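Non-structural protein 3 (Porcine deltacoronavirus, PDB 6LN0) probably combines ADP-ribose binding by a macro domain with papain-like protease activity in a multidomain coronavirus replication protein. Local coordinates at residues A[224-228]-A[229-233]; A[55-58]-A[59-63]; A[339-342]-A[343-347]; A[282-285]-A[286-290]. All coordinates share one frame; numbering follows the deposited sequence.

Contact 1 of 4, residues A[224-228]-A[229-233]; sequences LDLNL and QQYCV
Q230 reaches back over the start of its own helix to meet N227, and the two side chains cross at about a right angle with their amide planes 34° apart. At the base, Q230 CB packs against L226 CB at 3.7 Å. The next carbon, Q230 CG, lies 3.3 Å from N227 OD1. From there the chain runs extended and carries Q230 OE1 back to the backbone N of N227, 3.1 Å away. That N-H lies in the carbonyl plane of the glutamine and meets a lone pair of OE1. NE2, the other arm of the amide, is held by N304 OD1. In return N227 OD1 accepts from Q230 N at 3.0 Å; this bond is almost straight at the hydrogen, 175°. With chi1 of 62°, N227 CG sits between its backbone N and carbonyl carbon, which folds OD1 over the first turn. The two reciprocal bonds form a capping box, with N227 as N-cap. Next to it, Y231 N donates to N227 O, and L226 CD1 touches the edge of the Y231 ring, 4.1 Å from CD1 of the tyrosine. Two residues before the N-cap, D225, with positive phi, leaves helix 215-223 in a Schellman motif. N227 OD1 thus supplies the acceptor that Q230 N lacks from a preceding turn, while Q230 OE1 satisfies the amide of the N-cap, closing the start of helix 228-237.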
loop_
_atom_site.group_PDB
_atom_site.type_symbol
_atom_site.label_atom_id
_atom_site.label_comp_id
_atom_site.label_asym_id
_atom_site.label_seq_id
_atom_site.Cartn_x
_atom_site.Cartn_y
_atom_site.Cartn_z
ATOM N N LEU A 224 -11.349 -9.923 -10.937
ATOM C CA LEU A 224 -12.547 -9.122 -10.726
ATOM C C LEU A 224 -12.637 -7.926 -11.663
ATOM O O LEU A 224 -13.609 -7.171 -11.576
ATOM C CB LEU A 224 -12.598 -8.623 -9.273
ATOM C CG LEU A 224 -12.921 -9.674 -8.216
ATOM C CD1 LEU A 224 -13.036 -9.054 -6.826
ATOM C CD2 LEU A 224 -14.191 -10.409 -8.569
ATOM N N ASP A 225 -11.632 -7.725 -12.526
ATOM C CA ASP A 225 -11.598 -6.623 -13.490
ATOM C C ASP A 225 -11.484 -5.269 -12.802
ATOM O O ASP A 225 -12.100 -4.294 -13.235
ATOM C CB ASP A 225 -12.825 -6.630 -14.401
ATOM C CG ASP A 225 -12.567 -7.287 -15.708
ATOM O OD1 ASP A 225 -11.461 -7.852 -15.855
ATOM O OD2 ASP A 225 -13.471 -7.244 -16.584
ATOM N N LEU A 226 -10.718 -5.193 -11.728
ATOM C CA LEU A 226 -10.545 -3.928 -11.035
ATOM C C LEU A 226 -9.081 -3.536 -11.049
ATOM O O LEU A 226 -8.203 -4.388 -10.905
ATOM C CB LEU A 226 -11.047 -4.003 -9.589
ATOM C CG LEU A 226 -12.371 -4.704 -9.294
ATOM C CD1 LEU A 226 -12.582 -4.750 -7.789
ATOM C CD2 LEU A 226 -13.550 -4.029 -9.997
ATOM N N ASN A 227 -8.816 -2.245 -11.214
ATOM C CA ASN A 227 -7.512 -1.736 -10.816
ATOM C C ASN A 227 -7.451 -1.659 -9.294
ATOM O O ASN A 227 -8.385 -2.054 -8.589
ATOM C CB ASN A 227 -7.228 -0.383 -11.468
ATOM C CG ASN A 227 -8.210 0.706 -11.062
ATOM O OD1 ASN A 227 -8.457 0.948 -9.876
ATOM N ND2 ASN A 227 -8.722 1.419 -12.057
ATOM N N LEU A 228 -6.350 -1.118 -8.772
ATOM C CA LEU A 228 -6.086 -1.235 -7.340
ATOM C C LEU A 228 -6.912 -0.257 -6.522
ATOM O O LEU A 228 -7.312 -0.583 -5.398
ATOM C CB LEU A 228 -4.599 -1.027 -7.055
ATOM C CG LEU A 228 -3.685 -2.136 -7.575
ATOM C CD1 LEU A 228 -2.282 -1.986 -7.005
ATOM C CD2 LEU A 228 -4.247 -3.499 -7.249
ATOM N N GLN A 229 -7.118 0.963 -7.030
ATOM C CA GLN A 229 -8.067 1.874 -6.402
ATOM C C GLN A 229 -9.412 1.182 -6.216
ATOM O O GLN A 229 -9.960 1.128 -5.108
ATOM C CB GLN A 229 -8.247 3.133 -7.254
ATOM C CG GLN A 229 -7.097 4.102 -7.228
ATOM C CD GLN A 229 -6.118 3.890 -8.378
ATOM O OE1 GLN A 229 -5.715 2.753 -8.680
ATOM N NE2 GLN A 229 -5.729 4.986 -9.028
ATOM N N GLN A 230 -9.941 0.617 -7.303
ATOM C CA GLN A 230 -11.208 -0.081 -7.222
ATOM C C GLN A 230 -11.118 -1.260 -6.271
ATOM O O GLN A 230 -12.059 -1.535 -5.520
ATOM C CB GLN A 230 -11.641 -0.537 -8.610
ATOM C CG GLN A 230 -11.765 0.600 -9.591
ATOM C CD GLN A 230 -12.197 0.126 -10.952
ATOM O OE1 GLN A 230 -11.486 -0.638 -11.604
ATOM N NE2 GLN A 230 -13.381 0.559 -11.388
ATOM N N TYR A 231 -9.995 -1.969 -6.282
ATOM C CA TYR A 231 -9.917 -3.169 -5.464
ATOM C C TYR A 231 -9.982 -2.812 -3.985
ATOM O O TYR A 231 -10.624 -3.509 -3.196
ATOM C CB TYR A 231 -8.639 -3.945 -5.788
ATOM C CG TYR A 231 -8.614 -5.304 -5.152
ATOM C CD1 TYR A 231 -9.516 -6.277 -5.529
ATOM C CD2 TYR A 231 -7.720 -5.595 -4.145
ATOM C CE1 TYR A 231 -9.512 -7.508 -4.926
ATOM C CE2 TYR A 231 -7.709 -6.825 -3.539
ATOM C CZ TYR A 231 -8.583 -7.777 -3.932
ATOM O OH TYR A 231 -8.555 -9.004 -3.313
ATOM N N CYS A 232 -9.332 -1.716 -3.597
ATOM C CA CYS A 232 -9.410 -1.244 -2.222
ATOM C C CYS A 232 -10.838 -0.924 -1.851
ATOM O O CYS A 232 -11.335 -1.376 -0.803
ATOM C CB CYS A 232 -8.543 0.000 -2.052
ATOM S SG CYS A 232 -6.814 -0.324 -1.875
ATOM N N VAL A 233 -11.513 -0.141 -2.706
ATOM C CA VAL A 233 -12.915 0.153 -2.477
ATOM C C VAL A 233 -13.693 -1.141 -2.306
ATOM O O VAL A 233 -14.540 -1.277 -1.408
ATOM C CB VAL A 233 -13.475 0.995 -3.635
ATOM C CG1 VAL A 233 -15.001 1.129 -3.510
ATOM C CG2 VAL A 233 -12.774 2.369 -3.727
#

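Contact 2 of 4, residues A[55-58]-A[59-63]; sequences PKYQ and EYCNS
Helix 55-64 of the macro domain carries this contact, in which three side-chain pairs, K56-E59, Y57-C61 and Q58-N62, join successive turns. On the inner face the sulfur of C61 lies over the ring of Y57, 4.0 Å from the centroid and 20° off the normal. It is displaced toward the rim, so that Y57 CZ is its nearest ring atom at 3.7 Å. With chi1 at 162°, the Y57 ring projects outward from the helix, and the sulfur comes over its face from the next turn. In the second pair Q58 NE2 donates to N62 OD1 at 2.9 Å. The acceptor is in the amide plane of Q58, but the donor stands 40° above the carbonyl plane of N62 and misses its lone pairs. At the outer surface the bent chain of K56 brings NZ to 3.1 Å from E59 OE2, a salt bridge that enters on the syn side of the carboxylate. Further along, S63 OG turns back to E59 O, which also accepts from S63 N. Backbone bonds such as C61 N to Y57 O, 3.1 Å, run beneath these pairs. The helix packs on helix 44-53 through A50, touched by both Y57 and Q58, while Y57 and Y60 rest on T73 of strand 71-74. Y57 OH bonds H88 NE2 on strand 83-89, and Q58 OE1 is held by N41 in the loop before helix 44-53.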
loop_
_atom_site.group_PDB
_atom_site.type_symbol
_atom_site.label_atom_id
_atom_site.label_comp_id
_atom_site.label_asym_id
_atom_site.label_seq_id
_atom_site.Cartn_x
_atom_site.Cartn_y
_atom_site.Cartn_z
ATOM N N PRO A 55 52.744 2.284 26.164
ATOM C CA PRO A 55 52.991 3.181 27.297
ATOM C C PRO A 55 53.415 4.570 26.862
ATOM O O PRO A 55 53.065 5.558 27.517
ATOM C CB PRO A 55 54.100 2.466 28.078
ATOM C CG PRO A 55 54.746 1.569 27.094
ATOM C CD PRO A 55 53.725 1.188 26.080
ATOM N N LYS A 56 54.171 4.672 25.766
ATOM C CA LYS A 56 54.486 5.999 25.242
ATOM C C LYS A 56 53.212 6.734 24.830
ATOM O O LYS A 56 53.121 7.963 24.964
ATOM C CB LYS A 56 55.474 5.894 24.072
ATOM C CG LYS A 56 56.894 5.411 24.465
ATOM C CD LYS A 56 57.792 6.576 24.931
ATOM C CE LYS A 56 59.155 6.109 25.453
ATOM N NZ LYS A 56 59.392 6.512 26.878
ATOM N N TYR A 57 52.201 6.001 24.370
ATOM C CA TYR A 57 50.896 6.625 24.144
ATOM C C TYR A 57 50.372 7.264 25.428
ATOM O O TYR A 57 49.993 8.443 25.438
ATOM C CB TYR A 57 49.913 5.594 23.586
ATOM C CG TYR A 57 48.459 5.981 23.713
ATOM C CD1 TYR A 57 47.851 6.804 22.769
ATOM C CD2 TYR A 57 47.688 5.521 24.770
ATOM C CE1 TYR A 57 46.532 7.165 22.890
ATOM C CE2 TYR A 57 46.362 5.881 24.897
ATOM C CZ TYR A 57 45.793 6.696 23.958
ATOM O OH TYR A 57 44.477 7.042 24.098
ATOM N N GLN A 58 50.401 6.516 26.540
ATOM C CA GLN A 58 49.862 7.049 27.790
ATOM C C GLN A 58 50.659 8.243 28.308
ATOM O O GLN A 58 50.073 9.157 28.918
ATOM C CB GLN A 58 49.798 5.955 28.855
ATOM C CG GLN A 58 49.113 6.412 30.142
ATOM C CD GLN A 58 47.752 7.016 29.876
ATOM O OE1 GLN A 58 46.859 6.350 29.335
ATOM N NE2 GLN A 58 47.584 8.291 30.241
ATOM N N GLU A 59 51.984 8.261 28.087
ATOM C CA GLU A 59 52.787 9.394 28.553
ATOM C C GLU A 59 52.457 10.658 27.774
ATOM O O GLU A 59 52.381 11.752 28.350
ATOM C CB GLU A 59 54.292 9.094 28.437
ATOM C CG GLU A 59 54.673 7.655 28.751
ATOM C CD GLU A 59 56.182 7.382 28.733
ATOM O OE1 GLU A 59 56.625 6.468 29.482
ATOM O OE2 GLU A 59 56.916 8.049 27.966
ATOM N N TYR A 60 52.281 10.538 26.454
ATOM C CA TYR A 60 51.929 11.718 25.675
ATOM C C TYR A 60 50.568 12.261 26.103
ATOM O O TYR A 60 50.382 13.479 26.188
ATOM C CB TYR A 60 51.968 11.406 24.172
ATOM C CG TYR A 60 51.466 12.572 23.362
ATOM C CD1 TYR A 60 52.150 13.784 23.357
ATOM C CD2 TYR A 60 50.271 12.485 22.657
ATOM C CE1 TYR A 60 51.675 14.869 22.650
ATOM C CE2 TYR A 60 49.778 13.563 21.934
ATOM C CZ TYR A 60 50.478 14.748 21.928
ATOM O OH TYR A 60 49.973 15.812 21.208
ATOM N N CYS A 61 49.623 11.379 26.446
ATOM C CA CYS A 61 48.334 11.862 26.953
ATOM C C CYS A 61 48.497 12.675 28.233
ATOM O O CYS A 61 47.803 13.689 28.424
ATOM C CB CYS A 61 47.367 10.696 27.185
ATOM S SG CYS A 61 46.835 9.859 25.676
ATOM N N ASN A 62 49.396 12.243 29.136
ATOM C CA ASN A 62 49.583 12.981 30.389
ATOM C C ASN A 62 50.207 14.349 30.141
ATOM O O ASN A 62 49.832 15.332 30.796
ATOM C CB ASN A 62 50.440 12.185 31.377
ATOM C CG ASN A 62 49.883 10.812 31.662
ATOM O OD1 ASN A 62 48.672 10.612 31.700
ATOM N ND2 ASN A 62 50.768 9.844 31.835
ATOM N N SER A 63 51.175 14.425 29.218
ATOM C CA SER A 63 51.727 15.712 28.792
ATOM C C SER A 63 50.621 16.718 28.491
ATOM O O SER A 63 50.615 17.833 29.027
ATOM C CB SER A 63 52.586 15.526 27.539
ATOM O OG SER A 63 53.358 14.344 27.637
#

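Contact 3 of 4, residues A[339-342]-A[343-347]; sequences FNHT and GVISV
H341 reaches across a bend in strand 338-346 and bonds the carbonyl of V344, three residues on. The bond from H341 NE2 to V344 O is short, 2.9 Å, and nearly straight at the hydrogen, 169°. The acceptor lies in the ring plane, yet the donor stands 60° out of the carbonyl plane of V344, so the oxygen is approached from above and not on a lone pair. A chi1 of -174° turns the imidazole away from its own amide nitrogen and toward V344 across the bend. There I345 CG1 sits over one face of the ring in a CH-pi contact, 4.2 Å from the centroid, while at the edge H341 CD2 comes to 3.5 Å from G343 O. I345 is the buried member of the group; its side chain continues the packing onto F328, F369 and V358.

The bend is looser beside the CD2 edge of the ring, where a water donates to H341 O at 2.9 Å and to G343 O at 2.8 Å, a solvent link beside the direct H341-V344 bond. On the solvent side T342 is exposed, its side chain directed away from the bend, and G343 turns the chain with positive phi. The arrangement is that of a strand interrupted by a short loop: H341 pairs with F328 of hairpin partner 327-332 before the break, and I345 with V378 and I380 of strand 376-383 after it. Zinc ligands C334 and C335 lie in the turn of that hairpin, and C360 on strand 358-360 of the same sheet.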
loop_
_atom_site.group_PDB
_atom_site.type_symbol
_atom_site.label_atom_id
_atom_site.label_comp_id
_atom_site.label_asym_id
_atom_site.label_seq_id
_atom_site.Cartn_x
_atom_site.Cartn_y
_atom_site.Cartn_z
ATOM N N PHE A 339 -24.768 -9.610 -38.461
ATOM C CA PHE A 339 -23.826 -9.069 -37.479
ATOM C C PHE A 339 -23.931 -9.842 -36.176
ATOM O O PHE A 339 -24.905 -10.547 -35.923
ATOM C CB PHE A 339 -24.073 -7.584 -37.186
ATOM C CG PHE A 339 -25.400 -7.322 -36.530
ATOM C CD1 PHE A 339 -26.568 -7.223 -37.296
ATOM C CD2 PHE A 339 -25.498 -7.211 -35.157
ATOM C CE1 PHE A 339 -27.793 -6.980 -36.698
ATOM C CE2 PHE A 339 -26.741 -6.979 -34.558
ATOM C CZ PHE A 339 -27.883 -6.863 -35.332
ATOM N N ASN A 340 -22.918 -9.668 -35.331
ATOM C CA ASN A 340 -22.866 -10.288 -34.018
ATOM C C ASN A 340 -22.784 -9.174 -32.985
ATOM O O ASN A 340 -22.279 -8.083 -33.266
ATOM C CB ASN A 340 -21.647 -11.246 -33.911
ATOM C CG ASN A 340 -21.726 -12.174 -32.705
ATOM O OD1 ASN A 340 -21.246 -11.843 -31.598
ATOM N ND2 ASN A 340 -22.330 -13.348 -32.905
ATOM N N HIS A 341 -23.288 -9.429 -31.787
ATOM C CA HIS A 341 -23.260 -8.378 -30.779
ATOM C C HIS A 341 -23.153 -8.999 -29.399
ATOM O O HIS A 341 -23.956 -9.859 -29.031
ATOM C CB HIS A 341 -24.517 -7.486 -30.858
ATOM C CG HIS A 341 -24.465 -6.319 -29.934
ATOM N ND1 HIS A 341 -24.053 -5.072 -30.342
ATOM C CD2 HIS A 341 -24.706 -6.221 -28.604
ATOM C CE1 HIS A 341 -24.071 -4.246 -29.308
ATOM N NE2 HIS A 341 -24.463 -4.919 -28.241
ATOM N N THR A 342 -22.178 -8.563 -28.630
ATOM C CA THR A 342 -22.052 -9.024 -27.263
ATOM C C THR A 342 -22.286 -7.837 -26.348
ATOM O O THR A 342 -22.111 -6.687 -26.753
ATOM C CB THR A 342 -20.673 -9.637 -27.020
ATOM O OG1 THR A 342 -19.739 -8.576 -26.965
ATOM C CG2 THR A 342 -20.292 -10.519 -28.174
ATOM N N GLY A 343 -22.679 -8.118 -25.110
ATOM C CA GLY A 343 -22.992 -7.051 -24.179
ATOM C C GLY A 343 -24.368 -6.461 -24.447
ATOM O O GLY A 343 -25.165 -6.964 -25.262
ATOM N N VAL A 344 -24.644 -5.360 -23.749
ATOM C CA VAL A 344 -25.898 -4.653 -23.930
ATOM C C VAL A 344 -25.860 -3.864 -25.235
ATOM O O VAL A 344 -24.800 -3.531 -25.754
ATOM C CB VAL A 344 -26.187 -3.721 -22.737
ATOM C CG1 VAL A 344 -26.230 -4.479 -21.429
ATOM C CG2 VAL A 344 -25.148 -2.629 -22.694
ATOM N N ILE A 345 -27.046 -3.552 -25.770
ATOM C CA ILE A 345 -27.157 -2.617 -26.878
ATOM C C ILE A 345 -27.366 -1.225 -26.323
ATOM O O ILE A 345 -28.295 -0.980 -25.549
ATOM C CB ILE A 345 -28.314 -2.977 -27.814
ATOM C CG1 ILE A 345 -28.343 -4.463 -28.130
ATOM C CG2 ILE A 345 -28.206 -2.139 -29.077
ATOM C CD1 ILE A 345 -29.567 -4.824 -29.000
ATOM N N SER A 346 -26.551 -0.306 -26.756
ATOM C CA SER A 346 -26.630 1.070 -26.302
ATOM C C SER A 346 -27.344 1.828 -27.420
ATOM O O SER A 346 -26.724 2.226 -28.406
ATOM C CB SER A 346 -25.228 1.592 -25.990
ATOM O OG SER A 346 -25.137 2.989 -26.172
ATOM N N VAL A 347 -28.660 1.982 -27.294
ATOM C CA VAL A 347 -29.467 2.574 -28.365
ATOM C C VAL A 347 -29.430 4.076 -28.112
ATOM O O VAL A 347 -30.206 4.621 -27.324
ATOM C CB VAL A 347 -30.889 2.026 -28.399
ATOM C CG1 VAL A 347 -31.617 2.553 -29.638
ATOM C CG2 VAL A 347 -30.894 0.506 -28.332
HETATM O O HOH W 1 -25.599 -9.377 -26.649
#

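Contact 4 of 4, residues A[282-285]-A[286-290]; sequences ALYR and EYLNG
Y284 and L288, one turn apart, pair by both backbone and side chain at the end of helix 278-287. L288 N donates to Y284 O at 2.8 Å, nearly along the C=O axis, and Y287 N donates to L283 O at 3.1 Å. Beyond them the pattern tightens: N289 N bonds E286 O at 2.8 Å, and G290 N returns to Y287 O. G290 has positive phi, completing a Schellman motif over a type I turn from Y287. Above these bonds L288 CD1 lies over one face of the Y284 ring, 4.1 Å from its centroid and 29° off the normal, in a CH-pi contact. The Y284 ring is sent out from the helix, beside the outward-pointing side chain of L288; F276 meets the same ring edge-to-face.

The polar side-chain ends find partners beyond this stretch. E286 OE2 forms a salt bridge with R294, and Y287 OH bonds the carbonyl of M251. R285 NE has a long, weak ion pair with D281. The last amides are therefore satisfied by the helix itself, whereas E286 and Y287 tie it to helix 293-302 and strand 250-253; the weak R285-D281 pair stays within the helix, and the CH-pi contact runs alongside the last turn.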
loop_
_atom_site.group_PDB
_atom_site.type_symbol
_atom_site.label_atom_id
_atom_site.label_comp_id
_atom_site.label_asym_id
_atom_site.label_seq_id
_atom_site.Cartn_x
_atom_site.Cartn_y
_atom_site.Cartn_z
ATOM N N ALA A 282 -19.430 -16.888 -8.862
ATOM C CA ALA A 282 -19.139 -17.224 -7.471
ATOM C C ALA A 282 -19.650 -16.155 -6.512
ATOM O O ALA A 282 -20.163 -16.480 -5.435
ATOM C CB ALA A 282 -17.630 -17.437 -7.275
ATOM N N LEU A 283 -19.479 -14.872 -6.849
ATOM C CA LEU A 283 -20.068 -13.847 -5.997
ATOM C C LEU A 283 -21.586 -13.920 -6.073
ATOM O O LEU A 283 -22.284 -13.790 -5.057
ATOM C CB LEU A 283 -19.572 -12.458 -6.403
ATOM C CG LEU A 283 -18.061 -12.258 -6.636
ATOM C CD1 LEU A 283 -17.741 -10.788 -6.782
ATOM C CD2 LEU A 283 -17.225 -12.878 -5.523
ATOM N N TYR A 284 -22.109 -14.193 -7.266
ATOM C CA TYR A 284 -23.545 -14.091 -7.492
ATOM C C TYR A 284 -24.294 -15.208 -6.788
ATOM O O TYR A 284 -25.345 -14.969 -6.188
ATOM C CB TYR A 284 -23.808 -14.107 -8.984
ATOM C CG TYR A 284 -25.232 -14.045 -9.420
ATOM C CD1 TYR A 284 -26.036 -12.964 -9.098
ATOM C CD2 TYR A 284 -25.762 -15.043 -10.230
ATOM C CE1 TYR A 284 -27.349 -12.897 -9.554
ATOM C CE2 TYR A 284 -27.066 -14.981 -10.692
ATOM C CZ TYR A 284 -27.854 -13.914 -10.354
ATOM O OH TYR A 284 -29.154 -13.865 -10.804
ATOM N N ARG A 285 -23.749 -16.425 -6.805
ATOM C CA ARG A 285 -24.405 -17.496 -6.068
ATOM C C ARG A 285 -24.354 -17.254 -4.557
ATOM O O ARG A 285 -25.244 -17.711 -3.834
ATOM C CB ARG A 285 -23.812 -18.849 -6.477
ATOM C CG ARG A 285 -24.311 -19.280 -7.878
ATOM C CD ARG A 285 -24.065 -20.753 -8.221
ATOM N NE ARG A 285 -22.662 -21.146 -8.072
ATOM C CZ ARG A 285 -22.096 -22.168 -8.713
ATOM N NH1 ARG A 285 -22.812 -22.896 -9.560
ATOM N NH2 ARG A 285 -20.816 -22.460 -8.513
ATOM N N GLU A 286 -23.381 -16.486 -4.056
ATOM C CA GLU A 286 -23.481 -16.039 -2.668
ATOM C C GLU A 286 -24.696 -15.142 -2.483
ATOM O O GLU A 286 -25.561 -15.409 -1.642
ATOM C CB GLU A 286 -22.211 -15.310 -2.232
ATOM C CG GLU A 286 -21.088 -16.245 -1.916
ATOM C CD GLU A 286 -19.810 -15.539 -1.480
ATOM O OE1 GLU A 286 -19.870 -14.390 -0.973
ATOM O OE2 GLU A 286 -18.734 -16.158 -1.635
ATOM N N TYR A 287 -24.770 -14.062 -3.260
ATOM C CA TYR A 287 -25.903 -13.146 -3.173
ATOM C C TYR A 287 -27.229 -13.897 -3.235
ATOM O O TYR A 287 -28.126 -13.665 -2.415
ATOM C CB TYR A 287 -25.809 -12.111 -4.298
ATOM C CG TYR A 287 -27.015 -11.202 -4.467
ATOM C CD1 TYR A 287 -28.134 -11.604 -5.205
ATOM C CD2 TYR A 287 -27.022 -9.928 -3.927
ATOM C CE1 TYR A 287 -29.224 -10.762 -5.363
ATOM C CE2 TYR A 287 -28.109 -9.086 -4.099
ATOM C CZ TYR A 287 -29.193 -9.509 -4.805
ATOM O OH TYR A 287 -30.259 -8.657 -4.951
ATOM N N LEU A 288 -27.369 -14.812 -4.198
ATOM C CA LEU A 288 -28.637 -15.518 -4.353
ATOM C C LEU A 288 -28.958 -16.416 -3.166
ATOM O O LEU A 288 -30.092 -16.900 -3.067
ATOM C CB LEU A 288 -28.637 -16.355 -5.632
ATOM C CG LEU A 288 -28.913 -15.644 -6.958
ATOM C CD1 LEU A 288 -29.000 -16.670 -8.093
ATOM C CD2 LEU A 288 -30.163 -14.773 -6.909
ATOM N N ASN A 289 -27.999 -16.639 -2.267
ATOM C CA ASN A 289 -28.208 -17.474 -1.095
ATOM C C ASN A 289 -28.204 -16.693 0.214
ATOM O O ASN A 289 -28.317 -17.305 1.278
ATOM C CB ASN A 289 -27.146 -18.579 -1.044
ATOM C CG ASN A 289 -27.419 -19.686 -2.046
ATOM O OD1 ASN A 289 -28.429 -19.661 -2.756
ATOM N ND2 ASN A 289 -26.525 -20.657 -2.115
ATOM N N GLY A 290 -28.069 -15.369 0.173
ATOM C CA GLY A 290 -28.143 -14.553 1.371
ATOM C C GLY A 290 -26.868 -13.845 1.772
ATOM O O GLY A 290 -26.868 -13.176 2.814
#

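Overall arrangement
From the N terminus the chain first forms contact 2, within helix 55-64 of the macro domain. It then passes to the papain-like protease part, where contact 1 closes the short connection between helices 215-223 and 228-237. Contact 4 follows at the end of helix 278-287, and contact 3 last, at the break in strand 338-346. All four are local and in series; none nests in or crosses another. Contacts 1 and 4 touch, L224 CD2 lying 4.0 Å from L283 CD1, and so join two parts of the helical region. Contact 3 stands apart in the beta-sheet, its centre 27 Å from that of contact 4, while contact 2 is at least 72 Å from the others, centre to centre.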